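Local coordinates for probable endonuclease 4 (Thermotoga maritima, PDB 4HNO), which probably cleaves the phosphodiester backbone of DNA at apurinic or apyrimidinic sites during base excision repair, using a cluster of three metal ions, at residues Ser31-Pro36 with Phe70-Tyr75; Leu109-Gly114 with Ile144-Val149; Ala177-Thr182 with Leu214-Leu219. All coordinates share one frame; numbering follows the deposited sequence. Where two conformers were deposited one is given.

Contact 1: residues Ser31-Pro36 with Phe70-Tyr75; sequences SFQIFP and FCHSGY. With ZN (zinc ion), chain B.
The imidazole of His72 meets the amide of Gln33 at its edge: Gln33 CD lies in the ring plane, and the amide is turned 88° from it, with NE2 3.7 Å from His72 CD2. On another side Phe35 approaches obliquely, its ring plane at 72° to the imidazole. The Phe35 ring turns its own edge to backbone oxygen, CD2 lying 3.3 Å from His72 O, and the ring of Phe70 likewise has Phe32 O near its plane. Two bonds fix the rotation of the imidazole. His72 ND1 donates to Ser73 O at 2.8 Å, in the ring plane and on a carbonyl lone pair, which leaves NE2 to bind zinc at 2.0 Å. Gln33 reaches this level because its chain is extended, with CG anti to the backbone N (chi1 179°); its amide is held by His218, His10 and Glu263, so it is a second-shell link between metal ligands. On the face opposite Gln33 and Phe70, Cys71 SG in one of its two conformers lies 3.9 Å from Ile34 CG1. Phe70 N to Phe32 O, Ile34 N to Phe70 O and His72 N to Ile34 O, the last at 2.8 Å, establish parallel pairing. These are neighbouring strands of a TIM barrel, joined through helix 49-61 as a beta-alpha-beta unit, with the zinc site at their C-terminal ends.

Contact 2: residues Leu109-Gly114 with Ile144-Val149; sequences LNIHPG and ILLENV. With ZN (zinc ion), chain B; MN (manganese (II) ion), chain E.
Ile111 and Leu146 lie side by side on the outer, helix-facing side of two parallel strands of the TIM barrel, which are joined through helix 121-136 as a beta-alpha-beta unit. Ile111 CG1 is the bump here: placed between the backbone N and the carbonyl carbon (chi1 73°), it leans on the notch formed by Leu146 CD2, at 3.8 Å, and Ile144 CG2, at 3.9 Å. The side chains of Leu94 and Leu132, from the helices 84-104 and 121-136, also pack against Ile111. Farther along, Val149 CG1 fills the hollow between Pro113 and His112. It rests 3.5 Å above one face of the His112 ring, offset toward the rim, and its line to the ring centroid is 26° off the normal, a CH-pi contact; the same methyl also touches Pro113 CD.

The barrel-interior side, with Asn110 and Leu145, turns polar toward the C-terminal ends of the strands. Asn110 lies across Leu145 at about a right angle, with OD1 beside Leu145 CB and Glu147 CB, and that oxygen pairs with the hydroxyl of Thr179. Beyond them the extended chain of Glu147, its CG anti to the backbone N (chi1 -176°), runs alongside His112 and bridges two metals: OE2 binds zinc and OE1 binds manganese. The ring of His112 and this carboxylate are almost perpendicular; because His112 NE2 and Glu147 OE2 are both bound to the zinc, their approach is ligand to ligand and not a hydrogen bond. His72 completes the protein ligands of the zinc, while water 1 bridges it to the manganese. The zinc-bound carboxylate oxygen is gripped a second time: Asn110 ND2, with Glu147 OE2 near its amide plane, donates to that oxygen from the anti side at 2.9 Å.

Contact 3: residues Ala177-Thr182 with Leu214-Leu219; sequences AITYDT and LKMIHL. With MN (manganese (II) ion), chain E.
Asp181 OD1 and His218 ND1 bind the same manganese ion, at 2.0 Å and 2.2 Å, from neighbouring parallel strands of the TIM barrel. Glu147, Glu263 and water 1 complete its coordination. The carboxylate and imidazole planes stand 87° apart, and OD1 lies at the ring edge, in plane. Asp181 OD1 and His218 ND1, 3.5 Å apart, are two ligands of one metal and not a hydrogen-bonded pair. The other carboxylate oxygen, OD2, caps the helix that follows by accepting from His184 N, so Asp181 serves metal and N-cap at once.

His218 is also held over one face and, through Gln33, at its far nitrogen. Thr179 CG2, anti to the backbone N, sits 3.7 Å over the centre of the His218 ring, a CH-pi contact 3° off the normal. Met216 lies alongside Thr179, pointing the same way. On the helix-facing side Leu214 CD1 packs against Tyr180 CB. Backbone pairing continues past the metal ligands, where Thr182 N, in the first turn of the capped helix, reaches His218 O at 2.9 Å with an N-H...O angle of 173°.

In the fold
All three contacts are buried pairs of parallel strands in one curled sheet, and they follow one another along the chain. Contacts 1 and 2 meet directly, Cys71 O lying 2.8 Å from Asn110 N, and share the zinc; contacts 2 and 3 are likewise adjacent, through Leu146 N and Ala177 O, and share the manganese. Contact 1 reaches contact 3 across the barrel interior, where Phe70 packs against Met216. Their chemistry differs by ligand: contact 1 supplies one histidine, contact 2 a histidine and the bridging carboxylate, contact 3 an aspartate and a histidine. Only contact 1 includes an exposed touching residue, Phe35. Water 1, bound to zinc and manganese alike, ties the three to one metal cluster.

Contact 1: residues Ser31-Pro36 with Phe70-Tyr75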
loop_
_atom_site.group_PDB
_atom_site.type_symbol
_atom_site.label_atom_id
_atom_site.label_comp_id
_atom_site.label_asym_id
_atom_site.label_seq_id
_atom_site.Cartn_x
_atom_site.Cartn_y
_atom_site.Cartn_z
ATOM N N SER A 31 -8.887 -9.219 4.392
ATOM C CA SER A 31 -8.187 -8.428 3.392
ATOM C C SER A 31 -6.733 -8.890 3.412
ATOM O O SER A 31 -6.281 -9.462 4.402
ATOM C CB SER A 31 -8.221 -6.950 3.802
ATOM O OG SER A 31 -9.546 -6.477 4.004
ATOM N N PHE A 32 -5.968 -8.613 2.358
ATOM C CA PHE A 32 -4.546 -8.922 2.393
ATOM C C PHE A 32 -3.790 -8.153 1.337
ATOM O O PHE A 32 -4.381 -7.670 0.357
ATOM C CB PHE A 32 -4.259 -10.433 2.210
ATOM C CG PHE A 32 -4.747 -11.026 0.906
ATOM C CD1 PHE A 32 -4.025 -10.873 -0.257
ATOM C CD2 PHE A 32 -5.894 -11.793 0.876
ATOM C CE1 PHE A 32 -4.461 -11.456 -1.436
ATOM C CE2 PHE A 32 -6.331 -12.372 -0.294
ATOM C CZ PHE A 32 -5.614 -12.212 -1.444
ATOM N N GLN A 33 -2.480 -8.083 1.546
ATOM C CA GLN A 33 -1.534 -7.632 0.531
ATOM C C GLN A 33 -0.488 -8.721 0.346
ATOM O O GLN A 33 -0.116 -9.385 1.307
ATOM C CB GLN A 33 -0.887 -6.314 0.963
ATOM C CG GLN A 33 0.146 -5.766 -0.012
ATOM C CD GLN A 33 0.641 -4.426 0.475
ATOM O OE1 GLN A 33 0.166 -3.381 0.043
ATOM N NE2 GLN A 33 1.580 -4.478 1.400
ATOM N N ILE A 34 -0.027 -8.877 -0.888
ATOM C CA ILE A 34 1.023 -9.831 -1.226
ATOM C C ILE A 34 1.986 -9.186 -2.197
ATOM O O ILE A 34 1.630 -8.293 -2.953
ATOM C CB ILE A 34 0.448 -11.108 -1.872
ATOM C CG1 ILE A 34 -0.571 -10.782 -2.964
ATOM C CG2 ILE A 34 -0.208 -11.981 -0.807
ATOM C CD1 ILE A 34 -0.897 -11.954 -3.908
ATOM N N PHE A 35 3.220 -9.679 -2.233
ATOM C CA PHE A 35 4.095 -9.409 -3.374
ATOM C C PHE A 35 3.619 -10.256 -4.570
ATOM O O PHE A 35 2.977 -11.276 -4.394
ATOM C CB PHE A 35 5.555 -9.711 -3.042
ATOM C CG PHE A 35 6.188 -8.714 -2.094
ATOM C CD1 PHE A 35 6.745 -9.139 -0.910
ATOM C CD2 PHE A 35 6.262 -7.366 -2.406
ATOM C CE1 PHE A 35 7.356 -8.221 -0.050
ATOM C CE2 PHE A 35 6.850 -6.458 -1.551
ATOM C CZ PHE A 35 7.396 -6.883 -0.373
ATOM N N PRO A 36 3.972 -9.858 -5.788
ATOM C CA PRO A 36 3.534 -10.609 -6.976
ATOM C C PRO A 36 4.515 -11.697 -7.389
ATOM O O PRO A 36 4.226 -12.447 -8.304
ATOM C CB PRO A 36 3.416 -9.520 -8.058
ATOM C CG PRO A 36 4.127 -8.327 -7.513
ATOM C CD PRO A 36 4.584 -8.572 -6.148
ATOM N N PHE A 70 -4.693 -6.946 -2.497
ATOM C CA PHE A 70 -3.766 -6.011 -3.102
ATOM C C PHE A 70 -2.420 -6.675 -3.348
ATOM O O PHE A 70 -1.976 -7.485 -2.534
ATOM C CB PHE A 70 -3.523 -4.810 -2.140
ATOM C CG PHE A 70 -4.779 -4.136 -1.698
ATOM C CD1 PHE A 70 -5.469 -4.587 -0.585
ATOM C CD2 PHE A 70 -5.292 -3.046 -2.395
ATOM C CE1 PHE A 70 -6.609 -3.963 -0.155
ATOM C CE2 PHE A 70 -6.436 -2.422 -1.980
ATOM C CZ PHE A 70 -7.094 -2.889 -0.845
ATOM N N CYS A 71 -1.728 -6.264 -4.404
ATOM C CA CYS A 71 -0.324 -6.575 -4.553
ATOM C C CYS A 71 0.510 -5.343 -4.231
ATOM O O CYS A 71 0.100 -4.219 -4.511
ATOM C CB CYS A 71 0.043 -7.053 -5.954
ATOM S SG CYS A 71 -0.280 -8.795 -6.291
ATOM N N HIS A 72 1.674 -5.559 -3.644
ATOM C CA HIS A 72 2.706 -4.529 -3.483
ATOM C C HIS A 72 3.818 -4.831 -4.476
ATOM O O HIS A 72 4.286 -5.947 -4.572
ATOM C CB HIS A 72 3.280 -4.535 -2.065
ATOM C CG HIS A 72 4.006 -3.276 -1.678
ATOM N ND1 HIS A 72 5.119 -2.799 -2.330
ATOM C CD2 HIS A 72 3.763 -2.400 -0.674
ATOM C CE1 HIS A 72 5.518 -1.673 -1.742
ATOM N NE2 HIS A 72 4.714 -1.407 -0.725
ATOM N N SER A 73 4.225 -3.814 -5.221
ATOM C CA SER A 73 5.254 -3.894 -6.229
ATOM C C SER A 73 6.588 -4.134 -5.565
ATOM O O SER A 73 6.796 -3.799 -4.397
ATOM C CB SER A 73 5.225 -2.579 -7.011
ATOM O OG SER A 73 6.209 -2.455 -7.990
ATOM N N GLY A 74 7.507 -4.715 -6.314
ATOM C CA GLY A 74 8.809 -5.062 -5.795
ATOM C C GLY A 74 9.697 -3.882 -5.492
ATOM O O GLY A 74 9.635 -2.823 -6.125
ATOM N N TYR A 75 10.600 -4.179 -4.557
ATOM C CA TYR A 75 11.557 -3.251 -3.964
ATOM C C TYR A 75 12.543 -2.575 -4.933
ATOM O O TYR A 75 13.083 -1.513 -4.636
ATOM C CB TYR A 75 12.291 -3.964 -2.799
ATOM C CG TYR A 75 13.361 -5.016 -3.099
ATOM C CD1 TYR A 75 14.680 -4.792 -2.721
ATOM C CD2 TYR A 75 13.057 -6.258 -3.678
ATOM C CE1 TYR A 75 15.673 -5.734 -2.938
ATOM C CE2 TYR A 75 14.059 -7.214 -3.904
ATOM C CZ TYR A 75 15.360 -6.940 -3.532
ATOM O OH TYR A 75 16.351 -7.875 -3.742
HETATM ZN ZN ZN B . 4.937 0.214 0.512
HETATM O O HOH W 1 4.853 -0.145 2.395
#

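Contact 2: residues Leu109-Gly114 with Ile144-Val149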
loop_
_atom_site.group_PDB
_atom_site.type_symbol
_atom_site.label_atom_id
_atom_site.label_comp_id
_atom_site.label_asym_id
_atom_site.label_seq_id
_atom_site.Cartn_x
_atom_site.Cartn_y
_atom_site.Cartn_z
ATOM N N LEU A 109 -2.262 -2.747 -7.693
ATOM C CA LEU A 109 -0.818 -2.908 -7.563
ATOM C C LEU A 109 -0.271 -1.628 -6.948
ATOM O O LEU A 109 -0.321 -0.561 -7.568
ATOM C CB LEU A 109 -0.182 -3.162 -8.937
ATOM C CG LEU A 109 1.341 -3.306 -8.938
ATOM C CD1 LEU A 109 1.820 -4.456 -8.074
ATOM C CD2 LEU A 109 1.822 -3.490 -10.358
ATOM N N ASN A 110 0.227 -1.741 -5.731
ATOM C CA ASN A 110 0.689 -0.613 -4.932
ATOM C C ASN A 110 2.179 -0.397 -5.117
ATOM O O ASN A 110 2.965 -1.325 -4.897
ATOM C CB ASN A 110 0.377 -0.928 -3.470
ATOM C CG ASN A 110 0.864 0.142 -2.525
ATOM O OD1 ASN A 110 0.133 1.060 -2.188
ATOM N ND2 ASN A 110 2.096 0.028 -2.106
ATOM N N ILE A 111 2.566 0.831 -5.458
ATOM C CA ILE A 111 3.961 1.180 -5.661
ATOM C C ILE A 111 4.352 2.377 -4.796
ATOM O O ILE A 111 3.565 3.255 -4.514
ATOM C CB ILE A 111 4.254 1.509 -7.164
ATOM C CG1 ILE A 111 3.677 2.867 -7.602
ATOM C CG2 ILE A 111 3.770 0.423 -8.096
ATOM C CD1 ILE A 111 4.253 3.384 -8.926
ATOM N N HIS A 112 5.621 2.419 -4.443
ATOM C CA HIS A 112 6.246 3.653 -3.977
ATOM C C HIS A 112 6.642 4.440 -5.239
ATOM O O HIS A 112 7.224 3.871 -6.157
ATOM C CB HIS A 112 7.486 3.356 -3.157
ATOM C CG HIS A 112 7.200 2.582 -1.914
ATOM N ND1 HIS A 112 8.110 2.410 -0.909
ATOM C CD2 HIS A 112 6.070 1.985 -1.484
ATOM C CE1 HIS A 112 7.569 1.686 0.058
ATOM N NE2 HIS A 112 6.340 1.368 -0.288
ATOM N N PRO A 113 6.336 5.717 -5.307
ATOM C CA PRO A 113 6.595 6.465 -6.542
ATOM C C PRO A 113 8.010 6.358 -7.078
ATOM O O PRO A 113 8.185 6.200 -8.292
ATOM C CB PRO A 113 6.230 7.899 -6.146
ATOM C CG PRO A 113 5.135 7.712 -5.124
ATOM C CD PRO A 113 5.590 6.530 -4.316
ATOM N N GLY A 114 8.995 6.472 -6.209
ATOM C CA GLY A 114 10.373 6.377 -6.624
ATOM C C GLY A 114 11.255 7.380 -5.901
ATOM O O GLY A 114 10.799 8.202 -5.104
ATOM N N ILE A 144 -3.079 1.089 -10.468
ATOM C CA ILE A 144 -1.863 1.316 -9.709
ATOM C C ILE A 144 -2.173 2.250 -8.552
ATOM O O ILE A 144 -2.784 3.310 -8.742
ATOM C CB ILE A 144 -0.757 1.860 -10.608
ATOM C CG1 ILE A 144 -0.360 0.743 -11.594
ATOM C CG2 ILE A 144 0.435 2.321 -9.781
ATOM C CD1 ILE A 144 0.643 1.097 -12.644
ATOM N N LEU A 145 -1.759 1.851 -7.356
ATOM C CA LEU A 145 -1.902 2.683 -6.162
ATOM C C LEU A 145 -0.553 3.330 -5.876
ATOM O O LEU A 145 0.462 2.642 -5.803
ATOM C CB LEU A 145 -2.340 1.858 -4.958
ATOM C CG LEU A 145 -3.620 1.057 -5.167
ATOM C CD1 LEU A 145 -3.971 0.266 -3.915
ATOM C CD2 LEU A 145 -4.768 1.962 -5.571
ATOM N N LEU A 146 -0.561 4.648 -5.702
ATOM C CA LEU A 146 0.615 5.370 -5.254
ATOM C C LEU A 146 0.553 5.463 -3.739
ATOM O O LEU A 146 -0.429 5.970 -3.189
ATOM C CB LEU A 146 0.658 6.772 -5.832
ATOM C CG LEU A 146 0.567 6.885 -7.337
ATOM C CD1 LEU A 146 0.558 8.347 -7.752
ATOM C CD2 LEU A 146 1.688 6.127 -8.025
ATOM N N GLU A 147 1.600 4.982 -3.079
ATOM C CA GLU A 147 1.705 5.002 -1.629
ATOM C C GLU A 147 2.577 6.166 -1.188
ATOM O O GLU A 147 3.636 6.405 -1.753
ATOM C CB GLU A 147 2.315 3.690 -1.167
ATOM C CG GLU A 147 2.379 3.559 0.335
ATOM C CD GLU A 147 3.178 2.393 0.829
ATOM O OE1 GLU A 147 3.568 2.415 2.018
ATOM O OE2 GLU A 147 3.389 1.430 0.055
ATOM N N ASN A 148 2.146 6.871 -0.143
ATOM C CA ASN A 148 3.043 7.854 0.455
ATOM C C ASN A 148 4.195 7.167 1.177
ATOM O O ASN A 148 4.056 6.048 1.696
ATOM C CB ASN A 148 2.306 8.797 1.399
ATOM C CG ASN A 148 1.737 8.075 2.593
ATOM O OD1 ASN A 148 0.936 7.164 2.422
ATOM N ND2 ASN A 148 2.114 8.483 3.802
ATOM N N VAL A 149 5.333 7.857 1.211
ATOM C CA VAL A 149 6.587 7.326 1.695
ATOM C C VAL A 149 7.198 8.313 2.692
ATOM O O VAL A 149 6.681 9.396 2.942
ATOM C CB VAL A 149 7.549 7.008 0.535
ATOM C CG1 VAL A 149 6.973 5.886 -0.322
ATOM C CG2 VAL A 149 7.857 8.243 -0.288
HETATM ZN ZN ZN B . 4.937 0.214 0.512
HETATM MN MN MN E . 3.446 0.768 3.390
HETATM O O HOH W 1 4.853 -0.145 2.395
#

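Contact 3: residues Ala177-Thr182 with Leu214-Leu219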
loop_
_atom_site.group_PDB
_atom_site.type_symbol
_atom_site.label_atom_id
_atom_site.label_comp_id
_atom_site.label_asym_id
_atom_site.label_seq_id
_atom_site.Cartn_x
_atom_site.Cartn_y
_atom_site.Cartn_z
ATOM N N ALA A 177 -4.699 5.345 -8.172
ATOM C CA ALA A 177 -5.363 5.700 -6.925
ATOM C C ALA A 177 -4.302 5.717 -5.818
ATOM O O ALA A 177 -3.112 5.783 -6.137
ATOM C CB ALA A 177 -6.578 4.812 -6.665
ATOM N N ILE A 178 -4.714 5.723 -4.558
ATOM C CA ILE A 178 -3.834 6.076 -3.465
ATOM C C ILE A 178 -3.910 5.054 -2.337
ATOM O O ILE A 178 -4.982 4.552 -1.984
ATOM C CB ILE A 178 -4.232 7.492 -2.943
ATOM C CG1 ILE A 178 -4.186 8.549 -4.052
ATOM C CG2 ILE A 178 -3.427 7.912 -1.721
ATOM C CD1 ILE A 178 -2.819 8.805 -4.602
ATOM N N THR A 179 -2.747 4.817 -1.731
ATOM C CA THR A 179 -2.604 4.106 -0.463
ATOM C C THR A 179 -1.996 5.065 0.551
ATOM O O THR A 179 -1.001 5.722 0.253
ATOM C CB THR A 179 -1.679 2.914 -0.619
ATOM O OG1 THR A 179 -2.316 1.991 -1.505
ATOM C CG2 THR A 179 -1.357 2.236 0.710
ATOM N N TYR A 180 -2.584 5.099 1.744
ATOM C CA TYR A 180 -2.027 5.911 2.820
ATOM C C TYR A 180 -1.375 5.001 3.855
ATOM O O TYR A 180 -2.045 4.151 4.453
ATOM C CB TYR A 180 -3.122 6.759 3.505
ATOM C CG TYR A 180 -2.503 7.624 4.565
ATOM C CD1 TYR A 180 -1.742 8.729 4.214
ATOM C CD2 TYR A 180 -2.616 7.320 5.919
ATOM C CE1 TYR A 180 -1.110 9.503 5.156
ATOM C CE2 TYR A 180 -2.003 8.116 6.883
ATOM C CZ TYR A 180 -1.237 9.195 6.483
ATOM O OH TYR A 180 -0.593 9.990 7.397
ATOM N N ASP A 181 -0.067 5.167 4.054
ATOM C CA ASP A 181 0.688 4.426 5.052
ATOM C C ASP A 181 0.854 5.321 6.289
ATOM O O ASP A 181 1.417 6.419 6.214
ATOM C CB ASP A 181 2.041 4.004 4.470
ATOM C CG ASP A 181 2.863 3.145 5.407
ATOM O OD1 ASP A 181 3.322 2.050 4.983
ATOM O OD2 ASP A 181 3.053 3.548 6.579
ATOM N N THR A 182 0.311 4.861 7.406
ATOM C CA THR A 182 0.297 5.675 8.613
ATOM C C THR A 182 1.689 5.941 9.178
ATOM O O THR A 182 1.892 6.988 9.791
ATOM C CB THR A 182 -0.601 5.045 9.689
ATOM O OG1 THR A 182 -0.159 3.745 10.034
ATOM C CG2 THR A 182 -2.036 4.950 9.235
ATOM N N LEU A 214 -8.922 6.728 -2.210
ATOM C CA LEU A 214 -8.195 6.092 -1.127
ATOM C C LEU A 214 -8.623 4.632 -1.051
ATOM O O LEU A 214 -9.710 4.312 -0.568
ATOM C CB LEU A 214 -8.453 6.815 0.204
ATOM C CG LEU A 214 -7.751 6.195 1.405
ATOM C CD1 LEU A 214 -6.236 6.218 1.251
ATOM C CD2 LEU A 214 -8.185 6.909 2.681
ATOM N N LYS A 215 -7.772 3.740 -1.556
ATOM C CA LYS A 215 -8.135 2.334 -1.703
ATOM C C LYS A 215 -7.597 1.416 -0.624
ATOM O O LYS A 215 -8.123 0.324 -0.425
ATOM C CB LYS A 215 -7.675 1.810 -3.066
ATOM C CG LYS A 215 -8.320 2.494 -4.258
ATOM C CD LYS A 215 -9.822 2.333 -4.294
ATOM C CE LYS A 215 -10.389 3.011 -5.516
ATOM N NZ LYS A 215 -11.875 2.955 -5.541
ATOM N N MET A 216 -6.548 1.840 0.069
ATOM C CA MET A 216 -5.902 1.010 1.073
ATOM C C MET A 216 -5.237 1.929 2.084
ATOM O O MET A 216 -4.702 2.977 1.713
ATOM C CB MET A 216 -4.861 0.093 0.429
ATOM C CG MET A 216 -4.016 -0.704 1.427
ATOM S SD MET A 216 -3.123 -2.113 0.721
ATOM C CE MET A 216 -2.348 -1.398 -0.736
ATOM N N ILE A 217 -5.246 1.502 3.338
ATOM C CA ILE A 217 -4.411 2.084 4.385
ATOM C C ILE A 217 -3.427 1.013 4.813
ATOM O O ILE A 217 -3.811 -0.124 5.088
ATOM C CB ILE A 217 -5.275 2.557 5.560
ATOM C CG1 ILE A 217 -6.089 3.777 5.128
ATOM C CG2 ILE A 217 -4.409 2.872 6.792
ATOM C CD1 ILE A 217 -7.238 4.103 6.049
ATOM N N HIS A 218 -2.142 1.383 4.849
ATOM C CA HIS A 218 -1.144 0.549 5.481
ATOM C C HIS A 218 -1.090 0.977 6.943
ATOM O O HIS A 218 -0.719 2.117 7.260
ATOM C CB HIS A 218 0.222 0.686 4.838
ATOM C CG HIS A 218 0.319 0.061 3.494
ATOM N ND1 HIS A 218 1.385 0.308 2.658
ATOM C CD2 HIS A 218 -0.484 -0.840 2.879
ATOM C CE1 HIS A 218 1.214 -0.429 1.578
ATOM N NE2 HIS A 218 0.091 -1.131 1.683
ATOM N N LEU A 219 -1.522 0.076 7.806
ATOM C CA LEU A 219 -1.717 0.350 9.217
ATOM C C LEU A 219 -0.465 -0.096 9.957
ATOM O O LEU A 219 -0.271 -1.266 10.271
ATOM C CB LEU A 219 -2.964 -0.383 9.720
ATOM C CG LEU A 219 -3.472 0.191 11.034
ATOM C CD1 LEU A 219 -4.212 1.516 10.798
ATOM C CD2 LEU A 219 -4.351 -0.811 11.765
HETATM MN MN MN E . 3.446 0.768 3.390
HETATM O O HOH W 1 4.853 -0.145 2.395
#